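Local coordinates for protein endo-beta-mannanase (Rhizomucor miehei, PDB 4QP0) that probably hydrolyses internal beta-1,4-mannosidic linkages in mannans, galactomannans and glucomannans as a secreted fungal enzyme of glycoside hydrolase family 5, at residues L49-T54 with K102-L107; G23-Y28 with A320-Q325; Y28-D33 with R53-N58; N36-F41 with I89-Q94. All coordinates share one frame; numbering follows the deposited sequence.

Contact 1: L49-T54 with K102-L107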
loop_
_atom_site.group_PDB
_atom_site.type_symbol
_atom_site.label_atom_id
_atom_site.label_comp_id
_atom_site.label_asym_id
_atom_site.label_seq_id
_atom_site.Cartn_x
_atom_site.Cartn_y
_atom_site.Cartn_z
ATOM N N LEU A 49 -0.200 -5.478 16.547
ATOM C CA LEU A 49 0.142 -5.122 15.168
ATOM C C LEU A 49 1.249 -4.078 15.199
ATOM O O LEU A 49 1.064 -3.014 15.790
ATOM C CB LEU A 49 -1.080 -4.568 14.434
ATOM C CG LEU A 49 -2.359 -5.408 14.327
ATOM C CD1 LEU A 49 -3.518 -4.537 13.854
ATOM C CD2 LEU A 49 -2.185 -6.615 13.417
ATOM N N PRO A 50 2.409 -4.381 14.585
ATOM C CA PRO A 50 3.529 -3.437 14.603
ATOM C C PRO A 50 3.647 -2.534 13.365
ATOM O O PRO A 50 4.479 -1.622 13.357
ATOM C CB PRO A 50 4.746 -4.363 14.682
ATOM C CG PRO A 50 4.315 -5.601 13.961
ATOM C CD PRO A 50 2.811 -5.689 14.033
ATOM N N VAL A 51 2.838 -2.784 12.337
ATOM C CA VAL A 51 2.926 -2.008 11.090
ATOM C C VAL A 51 1.547 -1.609 10.582
ATOM O O VAL A 51 0.602 -2.400 10.649
ATOM C CB VAL A 51 3.654 -2.787 9.958
ATOM C CG1 VAL A 51 3.659 -1.982 8.660
ATOM C CG2 VAL A 51 5.085 -3.126 10.346
ATOM N N VAL A 52 1.439 -0.391 10.050
ATOM C CA VAL A 52 0.222 0.028 9.363
ATOM C C VAL A 52 0.510 0.658 7.973
ATOM O O VAL A 52 1.448 1.449 7.800
ATOM C CB VAL A 52 -0.672 0.910 10.281
ATOM C CG1 VAL A 52 0.014 2.217 10.654
ATOM C CG2 VAL A 52 -2.043 1.157 9.666
ATOM N N ARG A 53 -0.290 0.255 6.989
ATOM C CA ARG A 53 -0.227 0.792 5.649
ATOM C C ARG A 53 -1.305 1.854 5.521
ATOM O O ARG A 53 -2.423 1.663 5.998
ATOM C CB ARG A 53 -0.481 -0.321 4.649
ATOM C CG ARG A 53 -0.326 0.088 3.200
ATOM C CD ARG A 53 -0.378 -1.134 2.309
ATOM N NE ARG A 53 -0.503 -0.766 0.907
ATOM C CZ ARG A 53 -1.656 -0.579 0.276
ATOM N NH1 ARG A 53 -2.810 -0.731 0.922
ATOM N NH2 ARG A 53 -1.656 -0.240 -1.007
ATOM N N THR A 54 -0.965 2.975 4.892
ATOM C CA THR A 54 -1.881 4.114 4.803
ATOM C C THR A 54 -1.526 5.069 3.659
ATOM O O THR A 54 -0.423 5.025 3.123
ATOM C CB THR A 54 -1.979 4.879 6.150
ATOM O OG1 THR A 54 -2.947 5.934 6.050
ATOM C CG2 THR A 54 -0.634 5.461 6.565
ATOM N N LYS A 102 5.293 1.145 12.790
ATOM C CA LYS A 102 5.945 1.490 11.543
ATOM C C LYS A 102 4.905 1.777 10.446
ATOM O O LYS A 102 3.769 1.300 10.523
ATOM C CB LYS A 102 6.882 0.351 11.157
ATOM C CG LYS A 102 8.053 0.179 12.113
ATOM C CD LYS A 102 9.379 0.414 11.406
ATOM C CE LYS A 102 10.578 0.057 12.270
ATOM N NZ LYS A 102 11.175 1.253 12.934
ATOM N N LEU A 103 5.288 2.561 9.441
ATOM C CA LEU A 103 4.331 3.052 8.447
ATOM C C LEU A 103 4.710 2.696 7.025
ATOM O O LEU A 103 5.844 2.915 6.621
ATOM C CB LEU A 103 4.205 4.574 8.538
ATOM C CG LEU A 103 3.533 5.226 9.744
ATOM C CD1 LEU A 103 4.026 6.652 9.883
ATOM C CD2 LEU A 103 2.017 5.202 9.618
ATOM N N ILE A 104 3.758 2.160 6.264
ATOM C CA ILE A 104 3.935 1.975 4.819
ATOM C C ILE A 104 3.128 3.056 4.099
ATOM O O ILE A 104 1.902 3.015 4.083
ATOM C CB ILE A 104 3.500 0.565 4.340
ATOM C CG1 ILE A 104 4.347 -0.536 5.002
ATOM C CG2 ILE A 104 3.627 0.447 2.837
ATOM C CD1 ILE A 104 3.884 -1.945 4.699
ATOM N N PHE A 105 3.820 4.034 3.528
ATOM C CA PHE A 105 3.159 5.161 2.873
ATOM C C PHE A 105 2.986 4.902 1.390
ATOM O O PHE A 105 3.958 4.628 0.684
ATOM C CB PHE A 105 3.951 6.460 3.072
ATOM C CG PHE A 105 3.720 7.136 4.407
ATOM C CD1 PHE A 105 2.431 7.411 4.865
ATOM C CD2 PHE A 105 4.799 7.543 5.188
ATOM C CE1 PHE A 105 2.228 8.042 6.090
ATOM C CE2 PHE A 105 4.599 8.176 6.410
ATOM C CZ PHE A 105 3.314 8.426 6.858
ATOM N N THR A 106 1.746 4.988 0.919
ATOM C CA THR A 106 1.448 4.824 -0.502
ATOM C C THR A 106 1.343 6.215 -1.125
ATOM O O THR A 106 0.639 7.082 -0.609
ATOM C CB THR A 106 0.154 4.005 -0.703
ATOM O OG1 THR A 106 0.232 2.792 0.062
ATOM C CG2 THR A 106 -0.055 3.645 -2.168
ATOM N N LEU A 107 2.051 6.435 -2.228
ATOM C CA LEU A 107 2.266 7.803 -2.719
ATOM C C LEU A 107 1.297 8.294 -3.793
ATOM O O LEU A 107 1.325 9.470 -4.180
ATOM C CB LEU A 107 3.711 7.966 -3.194
ATOM C CG LEU A 107 4.786 7.985 -2.107
ATOM C CD1 LEU A 107 6.151 7.715 -2.709
ATOM C CD2 LEU A 107 4.787 9.297 -1.331
#
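V52 and I104 carry much of the backbone ladder here: V52 N donates to K102 O at 2.9 Å, and V52 O accepts from I104 N, nearly straight at 169°. The same zigzag continues through T54, whose N reaches I104 O and whose O takes T106 N. Side chains in register fall alternately on two faces. On one, V52 CG1 meets L103 CD2 at 3.7 Å, and T54 CG2 lies beside the F105 ring, 3.9 Å from CE1; apolar side chains suit this face, where L103 and F105 pack against helix 87-98 and V52 meets F41 of helix 34-47. Strands 51-55 and 102-106 are neighbouring parallel strands of the TIM barrel; helices cover the first face, and the face with V51, R53 and I104 looks into the barrel. There V51 CG1 touches I104 CD1 at 4.0 Å, and the R53 chain, extended with CG anti to the backbone N (chi1 -175°), passes I104 CG2. T106 OG1 lies over one face of the R53 guanidinium and bonds to E171. Salt bridges to E171, E292 and E293 hold that buried guanidinium.

Contact 2: G23-Y28 with A320-Q325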
loop_
_atom_site.group_PDB
_atom_site.type_symbol
_atom_site.label_atom_id
_atom_site.label_comp_id
_atom_site.label_asym_id
_atom_site.label_seq_id
_atom_site.Cartn_x
_atom_site.Cartn_y
_atom_site.Cartn_z
ATOM N N GLY A 23 0.103 -6.827 9.794
ATOM C CA GLY A 23 -0.108 -5.393 9.880
ATOM C C GLY A 23 -1.558 -5.084 9.594
ATOM O O GLY A 23 -2.376 -5.992 9.540
ATOM N N THR A 24 -1.881 -3.808 9.405
ATOM C CA THR A 24 -3.240 -3.425 9.035
ATOM C C THR A 24 -3.259 -2.224 8.088
ATOM O O THR A 24 -2.219 -1.637 7.807
ATOM C CB THR A 24 -4.134 -3.171 10.270
ATOM O OG1 THR A 24 -5.489 -2.995 9.844
ATOM C CG2 THR A 24 -3.689 -1.938 11.048
ATOM N N ASN A 25 -4.445 -1.900 7.573
ATOM C CA ASN A 25 -4.651 -0.701 6.771
ATOM C C ASN A 25 -5.505 0.313 7.512
ATOM O O ASN A 25 -6.378 -0.058 8.313
ATOM C CB ASN A 25 -5.315 -1.028 5.434
ATOM C CG ASN A 25 -4.353 -1.618 4.426
ATOM O OD1 ASN A 25 -3.876 -0.922 3.525
ATOM N ND2 ASN A 25 -4.063 -2.910 4.567
ATOM N N ALA A 26 -5.221 1.590 7.252
ATOM C CA ALA A 26 -6.019 2.721 7.717
ATOM C C ALA A 26 -5.726 3.905 6.804
ATOM O O ALA A 26 -5.117 4.897 7.222
ATOM C CB ALA A 26 -5.714 3.061 9.172
ATOM N N TYR A 27 -6.161 3.782 5.552
ATOM C CA TYR A 27 -5.982 4.813 4.534
ATOM C C TYR A 27 -6.421 6.195 5.028
ATOM O O TYR A 27 -5.891 7.225 4.588
ATOM C CB TYR A 27 -6.769 4.434 3.270
ATOM C CG TYR A 27 -8.242 4.792 3.322
ATOM C CD1 TYR A 27 -8.695 6.019 2.833
ATOM C CD2 TYR A 27 -9.183 3.911 3.868
ATOM C CE1 TYR A 27 -10.037 6.358 2.885
ATOM C CE2 TYR A 27 -10.533 4.241 3.917
ATOM C CZ TYR A 27 -10.954 5.468 3.426
ATOM O OH TYR A 27 -12.287 5.823 3.467
ATOM N N TYR A 28 -7.383 6.191 5.953
ATOM C CA TYR A 28 -8.093 7.387 6.406
ATOM C C TYR A 28 -7.366 8.154 7.510
ATOM O O TYR A 28 -7.938 9.081 8.104
ATOM C CB TYR A 28 -9.504 7.006 6.887
ATOM C CG TYR A 28 -9.503 5.985 8.010
ATOM C CD1 TYR A 28 -9.552 6.385 9.345
ATOM C CD2 TYR A 28 -9.434 4.617 7.737
ATOM C CE1 TYR A 28 -9.544 5.457 10.373
ATOM C CE2 TYR A 28 -9.420 3.684 8.765
ATOM C CZ TYR A 28 -9.478 4.109 10.076
ATOM O OH TYR A 28 -9.465 3.187 11.090
ATOM N N ALA A 320 4.914 -11.330 5.481
ATOM C CA ALA A 320 3.927 -10.604 6.272
ATOM C C ALA A 320 2.607 -10.444 5.540
ATOM O O ALA A 320 2.507 -10.701 4.334
ATOM C CB ALA A 320 4.472 -9.240 6.652
ATOM N N ASP A 321 1.596 -9.999 6.276
ATOM C CA ASP A 321 0.289 -9.713 5.701
ATOM C C ASP A 321 -0.373 -8.581 6.465
ATOM O O ASP A 321 -0.114 -8.397 7.654
ATOM C CB ASP A 321 -0.594 -10.951 5.768
ATOM C CG ASP A 321 -0.735 -11.477 7.187
ATOM O OD1 ASP A 321 -1.701 -11.080 7.879
ATOM O OD2 ASP A 321 0.143 -12.254 7.615
ATOM N N ALA A 322 -1.225 -7.827 5.782
ATOM C CA ALA A 322 -1.947 -6.717 6.405
ATOM C C ALA A 322 -3.398 -6.732 5.954
ATOM O O ALA A 322 -3.687 -6.689 4.749
ATOM C CB ALA A 322 -1.290 -5.384 6.064
ATOM N N PHE A 323 -4.305 -6.815 6.923
ATOM C CA PHE A 323 -5.725 -6.909 6.620
ATOM C C PHE A 323 -6.328 -5.547 6.379
ATOM O O PHE A 323 -5.836 -4.531 6.877
ATOM C CB PHE A 323 -6.502 -7.637 7.724
ATOM C CG PHE A 323 -6.738 -6.813 8.957
ATOM C CD1 PHE A 323 -7.845 -5.981 9.054
ATOM C CD2 PHE A 323 -5.867 -6.889 10.029
ATOM C CE1 PHE A 323 -8.068 -5.231 10.196
ATOM C CE2 PHE A 323 -6.084 -6.148 11.181
ATOM C CZ PHE A 323 -7.188 -5.316 11.263
ATOM N N TRP A 324 -7.407 -5.554 5.612
ATOM C CA TRP A 324 -8.177 -4.366 5.355
ATOM C C TRP A 324 -9.529 -4.578 5.981
ATOM O O TRP A 324 -10.248 -5.491 5.583
ATOM C CB TRP A 324 -8.277 -4.132 3.849
ATOM C CG TRP A 324 -9.111 -2.939 3.461
ATOM C CD1 TRP A 324 -10.493 -2.824 3.517
ATOM C CD2 TRP A 324 -8.645 -1.648 2.910
ATOM N NE1 TRP A 324 -10.900 -1.592 3.071
ATOM C CE2 TRP A 324 -9.840 -0.837 2.699
ATOM C CE3 TRP A 324 -7.405 -1.105 2.600
ATOM C CZ2 TRP A 324 -9.776 0.463 2.194
ATOM C CZ3 TRP A 324 -7.349 0.201 2.093
ATOM C CH2 TRP A 324 -8.508 0.962 1.891
ATOM N N GLN A 325 -9.902 -3.765 6.972
ATOM C CA GLN A 325 -9.084 -2.674 7.511
ATOM C C GLN A 325 -9.503 -2.409 8.946
ATOM O O GLN A 325 -10.627 -2.737 9.329
ATOM C CB GLN A 325 -9.264 -1.396 6.691
ATOM C CG GLN A 325 -10.671 -0.813 6.726
ATOM C CD GLN A 325 -10.791 0.434 5.867
ATOM O OE1 GLN A 325 -9.858 1.231 5.766
ATOM N NE2 GLN A 325 -11.947 0.609 5.249
HETATM O O HOH W 1 -14.123 3.073 4.250
#
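T24 and F323 point the same way from adjacent parallel strands, and the threonine leans over the phenyl face: OG1 stands 3.2 Å from F323 CZ, while CB makes a CH-pi contact 4.0 Å from the ring centroid. Threonine suits this place because its small hydroxyl and its CB can both lie close over the ring. At N25 the side chain instead crosses W324 at about a right angle, with CB 3.5 Å from W324 CE3 and the amide turned 46° from the indole plane. Its ND2 bonds to E292 O and sends a weak but straight bond to F323 O, and its OD1 accepts from R53. Farther on, the Y27 ring and the six-membered ring of W324 are almost parallel, 5° apart, yet slid so far that they barely overlap; the touch is Y27 CD2 to W324 CH2, 3.6 Å. Q325, behind a cis peptide, brings OE1 to the edges of both the Y27 and Y28 rings, 3.4 Å from Y27 CD2. No polar partner meets this buried oxygen. G23 brings the backbones close, with G23 N bonded to D321 O at 2.7 Å. Strands 17-25 and 320-323, the first and last parallel strands of the TIM barrel, meet here and close it; strand 51-55 flanks the former, strand 289-294 the latter, and helix 345-358 packs on D321 and F323.

Contact 3: Y28-D33 with R53-N58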
loop_
_atom_site.group_PDB
_atom_site.type_symbol
_atom_site.label_atom_id
_atom_site.label_comp_id
_atom_site.label_asym_id
_atom_site.label_seq_id
_atom_site.Cartn_x
_atom_site.Cartn_y
_atom_site.Cartn_z
ATOM N N TYR A 28 -7.383 6.191 5.953
ATOM C CA TYR A 28 -8.093 7.387 6.406
ATOM C C TYR A 28 -7.366 8.154 7.510
ATOM O O TYR A 28 -7.938 9.081 8.104
ATOM C CB TYR A 28 -9.504 7.006 6.887
ATOM C CG TYR A 28 -9.503 5.985 8.010
ATOM C CD1 TYR A 28 -9.552 6.385 9.345
ATOM C CD2 TYR A 28 -9.434 4.617 7.737
ATOM C CE1 TYR A 28 -9.544 5.457 10.373
ATOM C CE2 TYR A 28 -9.420 3.684 8.765
ATOM C CZ TYR A 28 -9.478 4.109 10.076
ATOM O OH TYR A 28 -9.465 3.187 11.090
ATOM N N LEU A 29 -6.122 7.774 7.803
ATOM C CA LEU A 29 -5.357 8.470 8.837
ATOM C C LEU A 29 -5.160 9.948 8.495
ATOM O O LEU A 29 -5.262 10.814 9.370
ATOM C CB LEU A 29 -4.020 7.771 9.106
ATOM C CG LEU A 29 -4.055 6.683 10.194
ATOM C CD1 LEU A 29 -2.774 5.857 10.199
ATOM C CD2 LEU A 29 -4.311 7.281 11.573
ATOM N N MET A 30 -4.913 10.218 7.212
ATOM C CA MET A 30 -4.733 11.576 6.703
ATOM C C MET A 30 -5.920 12.539 6.921
ATOM O O MET A 30 -5.764 13.748 6.786
ATOM C CB MET A 30 -4.316 11.541 5.221
ATOM C CG MET A 30 -5.334 10.937 4.268
ATOM S SD MET A 30 -4.831 11.202 2.554
ATOM C CE MET A 30 -6.142 10.352 1.677
ATOM N N THR A 31 -7.099 12.012 7.250
ATOM C CA THR A 31 -8.281 12.861 7.446
ATOM C C THR A 31 -8.820 12.802 8.864
ATOM O O THR A 31 -9.767 13.511 9.203
ATOM C CB THR A 31 -9.429 12.517 6.469
ATOM O OG1 THR A 31 -9.824 11.147 6.644
ATOM C CG2 THR A 31 -9.016 12.778 5.014
ATOM N N SER A 32 -8.217 11.952 9.685
ATOM C CA SER A 32 -8.696 11.719 11.036
ATOM C C SER A 32 -8.286 12.834 11.982
ATOM O O SER A 32 -7.200 13.404 11.846
ATOM C CB SER A 32 -8.173 10.380 11.561
ATOM O OG SER A 32 -8.731 9.301 10.834
ATOM N N ASP A 33 -9.151 13.135 12.951
ATOM C CA ASP A 33 -8.779 14.049 14.023
ATOM C C ASP A 33 -7.744 13.376 14.914
ATOM O O ASP A 33 -7.562 12.161 14.851
ATOM C CB ASP A 33 -9.998 14.570 14.809
ATOM C CG ASP A 33 -10.565 13.559 15.804
ATOM O OD1 ASP A 33 -9.806 12.893 16.545
ATOM O OD2 ASP A 33 -11.802 13.470 15.880
ATOM N N ARG A 53 -0.290 0.255 6.989
ATOM C CA ARG A 53 -0.227 0.792 5.649
ATOM C C ARG A 53 -1.305 1.854 5.521
ATOM O O ARG A 53 -2.423 1.663 5.998
ATOM C CB ARG A 53 -0.481 -0.321 4.649
ATOM C CG ARG A 53 -0.326 0.088 3.200
ATOM C CD ARG A 53 -0.378 -1.134 2.309
ATOM N NE ARG A 53 -0.503 -0.766 0.907
ATOM C CZ ARG A 53 -1.656 -0.579 0.276
ATOM N NH1 ARG A 53 -2.810 -0.731 0.922
ATOM N NH2 ARG A 53 -1.656 -0.240 -1.007
ATOM N N THR A 54 -0.965 2.975 4.892
ATOM C CA THR A 54 -1.881 4.114 4.803
ATOM C C THR A 54 -1.526 5.069 3.659
ATOM O O THR A 54 -0.423 5.025 3.123
ATOM C CB THR A 54 -1.979 4.879 6.150
ATOM O OG1 THR A 54 -2.947 5.934 6.050
ATOM C CG2 THR A 54 -0.634 5.461 6.565
ATOM N N TRP A 55 -2.481 5.931 3.320
ATOM C CA TRP A 55 -2.404 6.877 2.203
ATOM C C TRP A 55 -1.514 8.059 2.489
ATOM O O TRP A 55 -1.657 8.699 3.537
ATOM C CB TRP A 55 -3.810 7.403 1.909
ATOM C CG TRP A 55 -4.745 6.473 1.157
ATOM C CD1 TRP A 55 -6.047 6.750 0.738
ATOM C CD2 TRP A 55 -4.481 5.101 0.676
ATOM N NE1 TRP A 55 -6.590 5.684 0.070
ATOM C CE2 TRP A 55 -5.706 4.666 -0.012
ATOM C CE3 TRP A 55 -3.393 4.227 0.737
ATOM C CZ2 TRP A 55 -5.823 3.402 -0.584
ATOM C CZ3 TRP A 55 -3.524 2.956 0.156
ATOM C CH2 TRP A 55 -4.713 2.554 -0.488
ATOM N N LEU A 56 -0.602 8.366 1.560
ATOM C CA LEU A 56 0.180 9.615 1.599
ATOM C C LEU A 56 0.044 10.363 0.271
ATOM O O LEU A 56 1.021 10.873 -0.286
ATOM C CB LEU A 56 1.660 9.370 1.923
ATOM C CG LEU A 56 2.354 10.398 2.845
ATOM C CD1 LEU A 56 3.857 10.178 2.898
ATOM C CD2 LEU A 56 2.066 11.842 2.460
ATOM N N PHE A 57 -1.185 10.397 -0.223
ATOM C CA PHE A 57 -1.576 11.142 -1.407
ATOM C C PHE A 57 -2.968 11.681 -1.102
ATOM O O PHE A 57 -3.710 11.075 -0.316
ATOM C CB PHE A 57 -1.623 10.227 -2.640
ATOM C CG PHE A 57 -2.608 9.089 -2.514
ATOM C CD1 PHE A 57 -3.905 9.216 -3.005
ATOM C CD2 PHE A 57 -2.241 7.894 -1.893
ATOM C CE1 PHE A 57 -4.812 8.180 -2.873
ATOM C CE2 PHE A 57 -3.144 6.853 -1.762
ATOM C CZ PHE A 57 -4.431 7.000 -2.243
ATOM N N ASN A 58 -3.311 12.824 -1.686
ATOM C CA ASN A 58 -4.635 13.414 -1.492
ATOM C C ASN A 58 -4.779 14.618 -2.406
ATOM O O ASN A 58 -4.442 15.737 -2.032
ATOM C CB ASN A 58 -4.878 13.800 -0.021
ATOM C CG ASN A 58 -6.340 14.072 0.284
ATOM O OD1 ASN A 58 -7.067 14.622 -0.546
ATOM N ND2 ASN A 58 -6.783 13.689 1.487
#
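M30 lays its thioether end against the loop at F57 and N58 and against the edge of the W55 indole. Its CE sits near the indole plane, 3.7 Å from W55 CD1, and SD lies 3.1 Å from F57 O. N58 ND2 gives SD a weak hydrogen bond of 3.3 Å, bent to 144°. The reach comes from the chain being fully extended beyond CG (chi2 171°, chi3 178°); a long, unbranched and polarisable side chain suits a place between a ring edge, a carbonyl and an amide. L29 makes a smaller contact, setting CB 3.7 Å from T54 OG1 and crossing that side chain at about a right angle, while the hydroxyl bonds to A26 O. The short 3-10 segment 29-31 that presents both residues is braced by Y28 O, which takes T31 N and S32 OG from opposite faces of its carbonyl plane, the latter at 2.9 Å. The turn joins strand 17-25 to helix 34-47, at the C-terminal ends of the barrel strands. Beyond it M30 reaches Y114, L29 packs on V37 and V40 of that helix and on I92 of helix 87-98, and L56 packs on I89 of the latter helix.

Contact 4: N36-F41 with I89-Q94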
loop_
_atom_site.group_PDB
_atom_site.type_symbol
_atom_site.label_atom_id
_atom_site.label_comp_id
_atom_site.label_asym_id
_atom_site.label_seq_id
_atom_site.Cartn_x
_atom_site.Cartn_y
_atom_site.Cartn_z
ATOM N N ASN A 36 -8.365 10.363 17.186
ATOM C CA ASN A 36 -8.557 9.139 16.413
ATOM C C ASN A 36 -7.281 8.584 15.791
ATOM O O ASN A 36 -7.153 7.369 15.621
ATOM C CB ASN A 36 -9.643 9.325 15.350
ATOM C CG ASN A 36 -11.044 9.331 15.936
ATOM O OD1 ASN A 36 -11.284 8.812 17.032
ATOM N ND2 ASN A 36 -11.984 9.912 15.198
ATOM N N VAL A 37 -6.339 9.466 15.467
ATOM C CA VAL A 37 -5.020 9.049 14.992
ATOM C C VAL A 37 -4.311 8.305 16.113
ATOM O O VAL A 37 -3.713 7.258 15.879
ATOM C CB VAL A 37 -4.172 10.243 14.489
ATOM C CG1 VAL A 37 -2.739 9.818 14.197
ATOM C CG2 VAL A 37 -4.797 10.856 13.240
ATOM N N LYS A 38 -4.405 8.850 17.324
ATOM C CA LYS A 38 -3.867 8.216 18.531
ATOM C C LYS A 38 -4.548 6.884 18.831
ATOM O O LYS A 38 -3.891 5.918 19.223
ATOM C CB LYS A 38 -4.001 9.156 19.739
ATOM C CG LYS A 38 -2.751 9.970 20.057
ATOM C CD LYS A 38 -3.075 11.203 20.896
ATOM C CE LYS A 38 -1.807 11.829 21.467
ATOM N NZ LYS A 38 -1.929 13.287 21.780
ATOM N N GLN A 39 -5.865 6.850 18.641
ATOM C CA GLN A 39 -6.678 5.657 18.879
ATOM C C GLN A 39 -6.238 4.487 17.997
ATOM O O GLN A 39 -6.058 3.371 18.488
ATOM C CB GLN A 39 -8.158 5.978 18.645
ATOM C CG GLN A 39 -9.136 4.877 19.027
ATOM C CD GLN A 39 -9.384 4.799 20.522
ATOM O OE1 GLN A 39 -10.447 5.196 21.004
ATOM N NE2 GLN A 39 -8.403 4.294 21.267
ATOM N N VAL A 40 -6.056 4.755 16.701
ATOM C CA VAL A 40 -5.573 3.754 15.754
ATOM C C VAL A 40 -4.339 3.051 16.317
ATOM O O VAL A 40 -4.309 1.821 16.414
ATOM C CB VAL A 40 -5.286 4.376 14.369
ATOM C CG1 VAL A 40 -4.472 3.440 13.484
ATOM C CG2 VAL A 40 -6.587 4.745 13.678
ATOM N N PHE A 41 -3.347 3.838 16.733
ATOM C CA PHE A 41 -2.076 3.284 17.191
ATOM C C PHE A 41 -2.146 2.517 18.508
ATOM O O PHE A 41 -1.438 1.530 18.668
ATOM C CB PHE A 41 -0.981 4.354 17.224
ATOM C CG PHE A 41 -0.613 4.875 15.866
ATOM C CD1 PHE A 41 -0.241 4.002 14.845
ATOM C CD2 PHE A 41 -0.646 6.237 15.597
ATOM C CE1 PHE A 41 0.083 4.484 13.585
ATOM C CE2 PHE A 41 -0.315 6.725 14.339
ATOM C CZ PHE A 41 0.046 5.848 13.335
ATOM N N ILE A 89 0.481 14.548 8.227
ATOM C CA ILE A 89 1.353 13.380 8.101
ATOM C C ILE A 89 2.409 13.413 9.207
ATOM O O ILE A 89 2.645 12.392 9.862
ATOM C CB ILE A 89 1.985 13.262 6.696
ATOM C CG1 ILE A 89 0.901 13.152 5.620
ATOM C CG2 ILE A 89 2.928 12.068 6.613
ATOM C CD1 ILE A 89 -0.065 11.991 5.787
ATOM N N ASP A 90 3.002 14.594 9.431
ATOM C CA ASP A 90 3.978 14.806 10.502
ATOM C C ASP A 90 3.436 14.266 11.826
ATOM O O ASP A 90 4.141 13.593 12.568
ATOM C CB ASP A 90 4.315 16.301 10.658
ATOM C CG ASP A 90 5.141 16.880 9.488
ATOM O OD1 ASP A 90 5.499 16.163 8.527
ATOM O OD2 ASP A 90 5.442 18.086 9.540
ATOM N N TYR A 91 2.176 14.566 12.114
ATOM C CA TYR A 91 1.556 14.131 13.353
ATOM C C TYR A 91 1.360 12.619 13.376
ATOM O O TYR A 91 1.535 11.982 14.417
ATOM C CB TYR A 91 0.240 14.871 13.600
ATOM C CG TYR A 91 -0.407 14.503 14.919
ATOM C CD1 TYR A 91 0.051 15.043 16.125
ATOM C CD2 TYR A 91 -1.472 13.600 14.966
ATOM C CE1 TYR A 91 -0.539 14.697 17.337
ATOM C CE2 TYR A 91 -2.065 13.247 16.172
ATOM C CZ TYR A 91 -1.600 13.798 17.348
ATOM O OH TYR A 91 -2.197 13.441 18.533
ATOM N N ILE A 92 1.012 12.047 12.225
ATOM C CA ILE A 92 0.838 10.599 12.115
ATOM C C ILE A 92 2.151 9.871 12.410
ATOM O O ILE A 92 2.185 8.949 13.235
ATOM C CB ILE A 92 0.266 10.189 10.742
ATOM C CG1 ILE A 92 -1.203 10.602 10.648
ATOM C CG2 ILE A 92 0.393 8.685 10.527
ATOM C CD1 ILE A 92 -1.743 10.644 9.231
ATOM N N ILE A 93 3.227 10.311 11.759
ATOM C CA ILE A 93 4.560 9.736 11.961
ATOM C C ILE A 93 4.988 9.818 13.422
ATOM O O ILE A 93 5.685 8.933 13.914
ATOM C CB ILE A 93 5.628 10.442 11.098
ATOM C CG1 ILE A 93 5.230 10.445 9.616
ATOM C CG2 ILE A 93 6.994 9.784 11.267
ATOM C CD1 ILE A 93 6.129 11.312 8.754
ATOM N N GLN A 94 4.582 10.895 14.093
ATOM C CA GLN A 94 4.973 11.164 15.475
ATOM C C GLN A 94 4.319 10.159 16.424
ATOM O O GLN A 94 4.998 9.541 17.239
ATOM C CB GLN A 94 4.588 12.592 15.867
ATOM C CG GLN A 94 5.129 13.028 17.219
ATOM C CD GLN A 94 4.421 14.252 17.768
ATOM O OE1 GLN A 94 5.065 15.233 18.147
ATOM N NE2 GLN A 94 3.091 14.203 17.817
#
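K38 can be followed across the Y91 hydroxyl along the outer side of the helix pair. From CB the chain leads to CG and runs extended beyond it, and it crosses the tyrosine at about a right angle: CG lies 3.8 Å from Y91 OH, CD and CE both come to 3.4 Å, and NZ ends 3.3 Å away in a weak hydrogen bond to the same oxygen, near the plane of the ring. Lysine suits this solvent-facing edge of the helix pair, where its methylenes shield the phenol and the ammonium group can stay in solvent. Y91 gets there with CG anti to its own backbone N (chi1 -177°), which carries the ring toward helix 34-47. Both helices belong to the outer layer of the TIM barrel, each leading into the next barrel strand, 51-55 and 102-106; the two segments run at 31° with axes 10.1 Å apart. Deeper in, V37 slides past Y91 in the opposite direction and wedges CG1 between Y91 CE2 and I92 CG1, the latter 3.9 Å off. A compact valine fits where the backbones come closest. F41 adds a flat ring, crossing I92 at about a right angle with CZ 4.0 Å from I92 CG2, while CE2 approaches I92 O at 3.5 Å. On its inner side I92 packs on L103, and F41 also touches Q95 and A96 of helix 87-98.

Overall arrangement
All four contacts lie in one part of the TIM barrel, with centres 8 to 15 Å apart. Strand 17-25 lies between 320-323 (contact 2) and 51-55, which in turn pairs with 102-106 (contact 1). Contact 3 shares R53 and T54 with contact 1 and Y28 with contact 2; its loop sits at the C-terminal ends of the strands, where TIM barrels carry their active sites. In contact 4, outside, helices 34-47 and 87-98 cover contact 1 through F41 on V52 and I89 on F105. From 17-25 to 102-106 barrel strands and helices alternate, apart from the small hairpin 67-70/75-78; strand 320-323 closes the barrel nearly 300 residues after strand 17-25.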